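Local coordinates for neutral ceramidase (Pseudomonas aeruginosa, PDB 2ZXC), which hydrolyses the N-acyl linkage of ceramides to give sphingosine and free fatty acid, and can also run the reverse synthesis, using a zinc ion, at residues 17-22 with 546-551; 54-59 with 295-300; 114-119 with 348-353. All coordinates share one frame; numbering follows the deposited sequence.

Contact 1 ties residues 17-22, in the N-terminal ceramidase region, to 546-551, in the C-terminal one; 523 residues separate its two segments, and both other contacts fall within that interval. Contacts 2 and 3 both belong to the N-terminal region, their segments alternating in the order 54-59, 114-119, 295-300, 348-353. Contacts 1 and 3 lie on the same side of the molecule, centres about 17 Å apart, and touch where Glu17 meets Gln119 and Gly22 meets Val115. Contact 2, between two beta sheets, is about 37 Å from contact 1 and 36 Å from contact 3, centre to centre. The three thus join sheet to sheet, loop to helix, and catalytic region to C-terminal beta region.

Contact 1: residues 17-22 with 546-551; sequences EAAEVG and TGHPKN
The loop at Glu17 and Ala18 runs beside the short 3-10 turn that starts at Pro549, with the CA atoms of Glu17 and Lys550 5.3 Å apart. Pro549 packs on both alanines: its CB meets the methyl of Ala18, and its CG presses on Ala19 CB at 3.3 Å, tighter than ordinary carbon contact. His548, with CG anti to its backbone N (chi1 -152°), directs its imidazole edge at the corner of the chain. Its NE2 donates to Glu20 OE1 at 2.7 Å in a nearly straight bond that stays in the ring plane but reaches the carboxylate from above; at the other nitrogen, ND1 accepts from Lys550 N at 3.1 Å. Both ring nitrogens are therefore engaged, which fixes the rotation of the imidazole. Lys550 bends at chi3 and runs over Glu17 OE2, CG to OE2 3.2 Å, so that NZ can donate to Glu20 O at 2.9 Å; NZ also bonds to Thr510 O and to a water that lies 2.7 Å from Glu20 OE1. Glu17 itself is bonded through OE1 to Thr122. A second water links Ala18 N to Pro549 O. The ammonium lies near, but does not touch, both carboxylates, which would probably favour the charged forms of all three, whereas ND1 accepting a backbone N-H is consistent with a neutral imidazole; the junction of N- and C-terminal regions is thus largely polar beside its small proline-alanine patch.

Contact 2: residues 54-59 with 295-300; sequences RRLVYV and LDSRFR
Leu56 and Leu295 meet where two beta sheets pack face to face, strand 54-61 from a large mixed sheet and strand 295-303 from the edge of a four-stranded one. Helix 120-138 lies against the first strand through Val57 and Val59, and helix 471-488 against the second through Asp296 and Arg298, a layering consistent with an alpha-beta-beta-alpha sandwich. The short strand axes come within 7.2 Å at 61°. Leu56 places CG beside its backbone N and anti to the carbonyl carbon (chi1 -66°), which sends its branch across the gap; it slides past Leu295 in the opposite direction, and CD1 presses on Leu295 CG at 3.3 Å, a tight fit. Its other methyl, CD2, reaches 3.9 Å from Ser297 CB. Leu295 returns the packing with CD2, which rests 3.7 Å from Arg54 O, while the hydroxyl of Ser297 is bonded to Asn89 O. Arg54 closes the solvent-side margin. Bent at chi3, its chain lays CD over Leu295 O and carries the guanidinium to Asp296, where NH1 lies a long 3.7 Å from OD1. That oxygen is well out of the guanidinium plane, so the attraction is one of charge alone. Asp296 has a firmer partner in Ser297 N, which donates to OD1 at 2.7 Å; with Arg298 NH1 it forms a salt bridge whose hydrogen bonds are weak. The carboxylate thus links two arginines, and Arg298 NH1 also donates to Ser297 O at 2.9 Å, that oxygen lying in the guanidinium plane.

Contact 3: residues 114-119 with 348-353; sequences SVLGFQ and NNPFLS
Leu116 and Gly117 rest against the first turn of helix 350-355, backbone and methyl on one side, Phe351 and Asn349 on the other. Followed in sequence, the segment leaves helix 109-112 through Ser114 and Val115 and comes to Leu116, whose positive phi (75°) makes it the C-prime residue of a Schellman motif: Gly117 N bonds back to Asn112 O, and Leu116 N to Leu113 O. With CG anti to the carbonyl carbon, Leu116 extends past Asn349 in the opposite direction and sets its CD2 methyl 3.4 Å from Asn349 OD1 and 4.0 Å from Pro350 CD. Asn349 is itself a helix N-cap. Its OD1 accepts from Leu352 N at 2.7 Å, the donor standing above the carbonyl plane, while ND2 donates to Leu113 O, so that one amide caps the start of one helix and holds the end of another. The peptide from Leu116 to Gly117 then runs along the Phe351 ring, with Gly117 N 3.4 Å from Phe351 CD2 and over the face. Next comes Gly117 CA, only 13° off the ring normal and 3.7 Å from the centroid, a CH-pi contact over the centre of the ring. The backbone angles here call for glycine, since a CB would run into the preceding carbonyl oxygen. Phe118 turns to His107 and Phe123, its ring edge-to-face with each, and Gln119 takes the N-cap position of helix 120-138. Gly117 lies about 9 Å from the side chain of Ser106, which is probably substrate-binding. The loop therefore connects helix 109-112 to helix 120-138, with helix 350-355 packed across it; Phe351 also touches Ala109 and Asn112, and backbone bonds to Met506 and Phe508 bind the loop to the later chain.

Contact 1: residues 17-22 with 546-551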
# COMPACT_ATOMS: atom_id res chain seq x y z
N GLU A 17 5.43 -10.41 -8.28
CA GLU A 17 6.66 -11.08 -8.70
C GLU A 17 7.81 -10.82 -7.74
O GLU A 17 8.25 -9.68 -7.56
CB GLU A 17 7.00 -10.62 -10.12
CG GLU A 17 5.92 -11.01 -11.12
CD GLU A 17 5.95 -10.18 -12.38
OE1 GLU A 17 5.35 -9.08 -12.39
OE2 GLU A 17 6.59 -10.62 -13.36
N ALA A 18 8.29 -11.91 -7.13
CA ALA A 18 9.35 -11.87 -6.13
C ALA A 18 10.76 -11.58 -6.63
O ALA A 18 11.65 -11.29 -5.83
CB ALA A 18 9.33 -13.16 -5.34
N ALA A 19 10.99 -11.68 -7.93
CA ALA A 19 12.33 -11.38 -8.43
C ALA A 19 12.35 -10.69 -9.77
O ALA A 19 11.58 -11.03 -10.67
CB ALA A 19 13.17 -12.65 -8.49
N GLU A 20 13.23 -9.71 -9.87
CA GLU A 20 13.45 -8.94 -11.09
C GLU A 20 12.38 -8.01 -11.63
O GLU A 20 12.15 -7.94 -12.84
CB GLU A 20 13.93 -9.87 -12.20
CG GLU A 20 15.18 -10.65 -11.80
CD GLU A 20 15.96 -11.18 -12.99
OE1 GLU A 20 15.34 -11.78 -13.91
OE2 GLU A 20 17.19 -11.00 -13.02
N VAL A 21 11.69 -7.30 -10.73
CA VAL A 21 10.76 -6.28 -11.19
C VAL A 21 10.92 -5.10 -10.24
O VAL A 21 10.87 -5.23 -9.02
CB VAL A 21 9.27 -6.76 -11.26
CG1 VAL A 21 9.17 -8.25 -11.12
CG2 VAL A 21 8.42 -6.01 -10.29
N GLY A 22 11.17 -3.93 -10.84
CA GLY A 22 11.37 -2.73 -10.06
C GLY A 22 10.36 -2.56 -8.95
O GLY A 22 9.17 -2.84 -9.12
N THR A 546 17.23 -23.49 -7.42
CA THR A 546 15.86 -23.15 -7.76
C THR A 546 15.66 -22.59 -9.15
O THR A 546 16.57 -22.55 -9.96
CB THR A 546 15.30 -22.11 -6.77
OG1 THR A 546 15.71 -22.46 -5.44
CG2 THR A 546 13.79 -22.09 -6.81
N GLY A 547 14.43 -22.16 -9.41
CA GLY A 547 14.05 -21.56 -10.66
C GLY A 547 13.53 -20.16 -10.36
O GLY A 547 13.24 -19.84 -9.20
N HIS A 548 13.40 -19.34 -11.39
CA HIS A 548 12.94 -17.96 -11.26
C HIS A 548 11.53 -17.83 -10.66
O HIS A 548 10.56 -18.28 -11.25
CB HIS A 548 12.97 -17.30 -12.63
CG HIS A 548 13.18 -15.82 -12.58
ND1 HIS A 548 12.34 -14.97 -11.90
CD2 HIS A 548 14.14 -15.04 -13.13
CE1 HIS A 548 12.77 -13.73 -12.03
NE2 HIS A 548 13.86 -13.75 -12.78
N PRO A 549 11.41 -17.18 -9.49
CA PRO A 549 10.09 -17.02 -8.87
C PRO A 549 9.07 -16.31 -9.75
O PRO A 549 7.87 -16.38 -9.49
CB PRO A 549 10.40 -16.25 -7.58
CG PRO A 549 11.70 -15.54 -7.87
CD PRO A 549 12.47 -16.58 -8.66
N LYS A 550 9.55 -15.64 -10.79
CA LYS A 550 8.67 -14.93 -11.71
C LYS A 550 7.79 -15.95 -12.42
O LYS A 550 6.71 -15.62 -12.92
CB LYS A 550 9.50 -14.16 -12.73
CG LYS A 550 8.97 -12.79 -13.06
CD LYS A 550 9.93 -12.06 -13.98
CE LYS A 550 10.04 -10.60 -13.61
NZ LYS A 550 10.89 -9.85 -14.57
N ASN A 551 8.26 -17.19 -12.49
CA ASN A 551 7.49 -18.23 -13.15
C ASN A 551 6.16 -18.46 -12.45
O ASN A 551 5.17 -18.80 -13.09
CB ASN A 551 8.26 -19.54 -13.19
CG ASN A 551 9.43 -19.49 -14.15
OD1 ASN A 551 9.28 -19.11 -15.30
ND2 ASN A 551 10.60 -19.89 -13.67
O HOH W 1 7.21 -14.26 -7.52
O HOH W 2 13.11 -11.34 -15.31

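Contact 2: residues 54-59 with 295-300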
# COMPACT_ATOMS: atom_id res chain seq x y z
N ARG A 54 -27.87 -2.63 3.02
CA ARG A 54 -27.10 -1.65 2.26
C ARG A 54 -25.68 -2.12 2.55
O ARG A 54 -25.35 -2.38 3.71
CB ARG A 54 -27.31 -0.25 2.85
CG ARG A 54 -27.43 0.86 1.83
CD ARG A 54 -27.29 2.19 2.56
NE ARG A 54 -28.46 3.05 2.41
CZ ARG A 54 -28.66 3.87 1.39
NH1 ARG A 54 -27.77 3.93 0.41
NH2 ARG A 54 -29.74 4.64 1.35
N ARG A 55 -24.85 -2.24 1.54
CA ARG A 55 -23.51 -2.74 1.80
C ARG A 55 -22.39 -1.78 1.39
O ARG A 55 -22.50 -1.07 0.40
CB ARG A 55 -23.33 -4.10 1.11
CG ARG A 55 -22.05 -4.84 1.46
CD ARG A 55 -21.95 -6.17 0.72
NE ARG A 55 -22.99 -7.12 1.13
CZ ARG A 55 -23.03 -8.39 0.74
NH1 ARG A 55 -22.08 -8.86 -0.07
NH2 ARG A 55 -24.00 -9.19 1.16
N LEU A 56 -21.33 -1.77 2.19
CA LEU A 56 -20.15 -0.96 1.93
C LEU A 56 -18.94 -1.88 2.03
O LEU A 56 -18.90 -2.78 2.88
CB LEU A 56 -20.00 0.16 2.97
CG LEU A 56 -21.04 1.28 3.02
CD1 LEU A 56 -20.67 2.25 4.13
CD2 LEU A 56 -21.09 2.00 1.67
N VAL A 57 -17.95 -1.65 1.16
CA VAL A 57 -16.74 -2.45 1.18
C VAL A 57 -15.51 -1.56 1.22
O VAL A 57 -15.36 -0.66 0.40
CB VAL A 57 -16.61 -3.34 -0.08
CG1 VAL A 57 -15.41 -4.28 0.06
CG2 VAL A 57 -17.87 -4.14 -0.28
N TYR A 58 -14.64 -1.82 2.19
CA TYR A 58 -13.40 -1.07 2.32
C TYR A 58 -12.28 -2.10 2.29
O TYR A 58 -12.31 -3.09 3.02
CB TYR A 58 -13.35 -0.29 3.63
CG TYR A 58 -11.99 0.32 3.92
CD1 TYR A 58 -11.03 -0.37 4.68
CD2 TYR A 58 -11.64 1.57 3.41
CE1 TYR A 58 -9.77 0.18 4.92
CE2 TYR A 58 -10.38 2.13 3.65
CZ TYR A 58 -9.45 1.43 4.40
OH TYR A 58 -8.21 1.97 4.63
N VAL A 59 -11.30 -1.87 1.43
CA VAL A 59 -10.18 -2.79 1.33
C VAL A 59 -8.87 -2.04 1.44
O VAL A 59 -8.59 -1.12 0.67
CB VAL A 59 -10.18 -3.56 -0.00
CG1 VAL A 59 -9.06 -4.59 0.01
CG2 VAL A 59 -11.52 -4.23 -0.22
N LEU A 295 -25.78 3.88 6.73
CA LEU A 295 -24.60 3.65 5.94
C LEU A 295 -25.01 4.37 4.67
O LEU A 295 -26.18 4.35 4.30
CB LEU A 295 -24.45 2.16 5.65
CG LEU A 295 -23.21 1.43 6.15
CD1 LEU A 295 -23.04 1.63 7.65
CD2 LEU A 295 -23.34 -0.05 5.79
N ASP A 296 -24.06 5.02 4.01
CA ASP A 296 -24.37 5.72 2.78
C ASP A 296 -23.06 5.99 2.08
O ASP A 296 -22.00 5.83 2.68
CB ASP A 296 -25.10 7.04 3.06
CG ASP A 296 -25.87 7.56 1.86
OD1 ASP A 296 -25.70 7.01 0.75
OD2 ASP A 296 -26.66 8.51 2.02
N SER A 297 -23.12 6.41 0.83
CA SER A 297 -21.90 6.68 0.10
C SER A 297 -22.15 7.53 -1.14
O SER A 297 -23.28 7.71 -1.58
CB SER A 297 -21.25 5.37 -0.33
OG SER A 297 -22.03 4.74 -1.34
N ARG A 298 -21.05 8.04 -1.68
CA ARG A 298 -21.07 8.85 -2.89
C ARG A 298 -19.73 8.61 -3.56
O ARG A 298 -18.71 8.45 -2.90
CB ARG A 298 -21.23 10.34 -2.57
CG ARG A 298 -22.61 10.73 -2.03
CD ARG A 298 -23.71 10.53 -3.07
NE ARG A 298 -24.96 11.16 -2.62
CZ ARG A 298 -25.71 10.71 -1.63
NH1 ARG A 298 -25.37 9.62 -0.95
NH2 ARG A 298 -26.80 11.38 -1.27
N PHE A 299 -19.75 8.57 -4.88
CA PHE A 299 -18.55 8.36 -5.66
C PHE A 299 -18.68 9.20 -6.90
O PHE A 299 -19.79 9.39 -7.40
CB PHE A 299 -18.40 6.90 -6.06
CG PHE A 299 -17.27 6.65 -7.02
CD1 PHE A 299 -16.01 6.31 -6.55
CD2 PHE A 299 -17.46 6.78 -8.39
CE1 PHE A 299 -14.96 6.09 -7.43
CE2 PHE A 299 -16.41 6.56 -9.27
CZ PHE A 299 -15.16 6.22 -8.79
N ARG A 300 -17.56 9.68 -7.40
CA ARG A 300 -17.61 10.50 -8.59
C ARG A 300 -16.25 10.57 -9.26
O ARG A 300 -15.25 10.85 -8.60
CB ARG A 300 -18.06 11.91 -8.23
CG ARG A 300 -18.84 12.60 -9.31
CD ARG A 300 -18.16 13.87 -9.78
NE ARG A 300 -18.13 14.94 -8.78
CZ ARG A 300 -17.90 16.21 -9.09
NH1 ARG A 300 -17.70 16.55 -10.36
NH2 ARG A 300 -17.88 17.14 -8.14

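Contact 3: residues 114-119 with 348-353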
# COMPACT_ATOMS: atom_id res chain seq x y z
N SER A 114 10.39 3.66 -13.48
CA SER A 114 11.51 2.92 -12.91
C SER A 114 11.34 1.41 -13.02
O SER A 114 12.32 0.67 -12.88
CB SER A 114 11.72 3.30 -11.43
OG SER A 114 10.61 2.91 -10.64
N VAL A 115 10.12 0.95 -13.26
CA VAL A 115 9.86 -0.49 -13.38
C VAL A 115 10.01 -0.95 -14.83
O VAL A 115 9.94 -2.14 -15.12
CB VAL A 115 8.43 -0.86 -12.90
CG1 VAL A 115 8.30 -2.38 -12.78
CG2 VAL A 115 8.13 -0.19 -11.57
N LEU A 116 10.21 0.02 -15.72
CA LEU A 116 10.37 -0.25 -17.15
C LEU A 116 9.06 -0.60 -17.84
O LEU A 116 9.06 -1.22 -18.91
CB LEU A 116 11.40 -1.36 -17.38
CG LEU A 116 12.82 -1.14 -16.86
CD1 LEU A 116 13.73 -2.28 -17.32
CD2 LEU A 116 13.36 0.18 -17.38
N GLY A 117 7.94 -0.23 -17.23
CA GLY A 117 6.66 -0.52 -17.84
C GLY A 117 5.64 -1.28 -17.01
O GLY A 117 5.77 -1.44 -15.80
N PHE A 118 4.61 -1.75 -17.70
CA PHE A 118 3.51 -2.48 -17.10
C PHE A 118 3.87 -3.95 -16.86
O PHE A 118 4.29 -4.64 -17.79
CB PHE A 118 2.28 -2.39 -18.01
CG PHE A 118 1.07 -3.12 -17.50
CD1 PHE A 118 0.52 -4.16 -18.24
CD2 PHE A 118 0.47 -2.76 -16.30
CE1 PHE A 118 -0.62 -4.83 -17.78
CE2 PHE A 118 -0.66 -3.42 -15.83
CZ PHE A 118 -1.21 -4.46 -16.57
N GLN A 119 3.72 -4.39 -15.62
CA GLN A 119 4.02 -5.78 -15.25
C GLN A 119 2.69 -6.48 -15.03
O GLN A 119 2.17 -6.51 -13.91
CB GLN A 119 4.86 -5.82 -13.97
CG GLN A 119 6.08 -4.91 -14.02
CD GLN A 119 6.95 -5.17 -15.24
OE1 GLN A 119 7.39 -4.24 -15.91
NE2 GLN A 119 7.19 -6.44 -15.52
N ASN A 348 19.60 3.66 -19.27
CA ASN A 348 19.36 2.23 -19.04
C ASN A 348 17.85 2.02 -19.02
O ASN A 348 17.37 0.95 -18.66
CB ASN A 348 19.95 1.78 -17.70
CG ASN A 348 19.51 0.37 -17.31
OD1 ASN A 348 20.02 -0.62 -17.82
ND2 ASN A 348 18.53 0.29 -16.42
N ASN A 349 17.11 3.05 -19.42
CA ASN A 349 15.67 2.94 -19.43
C ASN A 349 15.07 2.93 -20.84
O ASN A 349 14.76 3.98 -21.40
CB ASN A 349 15.04 4.06 -18.62
CG ASN A 349 13.65 3.73 -18.15
OD1 ASN A 349 12.84 3.20 -18.91
ND2 ASN A 349 13.36 4.03 -16.89
N PRO A 350 14.91 1.74 -21.42
CA PRO A 350 14.35 1.53 -22.76
C PRO A 350 12.91 2.03 -22.81
O PRO A 350 12.44 2.51 -23.84
CB PRO A 350 14.43 0.01 -22.93
CG PRO A 350 15.56 -0.39 -22.02
CD PRO A 350 15.32 0.46 -20.81
N PHE A 351 12.23 1.90 -21.68
CA PHE A 351 10.85 2.33 -21.56
C PHE A 351 10.77 3.85 -21.65
O PHE A 351 9.93 4.40 -22.35
CB PHE A 351 10.27 1.84 -20.23
CG PHE A 351 8.83 2.24 -20.00
CD1 PHE A 351 7.87 2.08 -21.00
CD2 PHE A 351 8.42 2.73 -18.76
CE1 PHE A 351 6.53 2.40 -20.78
CE2 PHE A 351 7.09 3.06 -18.53
CZ PHE A 351 6.13 2.89 -19.54
N LEU A 352 11.67 4.52 -20.94
CA LEU A 352 11.68 5.98 -20.95
C LEU A 352 11.92 6.54 -22.36
O LEU A 352 11.21 7.44 -22.80
CB LEU A 352 12.74 6.51 -19.99
CG LEU A 352 12.39 7.81 -19.25
CD1 LEU A 352 13.61 8.30 -18.49
CD2 LEU A 352 11.90 8.87 -20.22
N SER A 353 12.92 6.01 -23.06
CA SER A 353 13.22 6.49 -24.41
C SER A 353 12.14 6.15 -25.43
O SER A 353 11.93 6.88 -26.39
CB SER A 353 14.58 5.96 -24.87
OG SER A 353 14.73 4.59 -24.58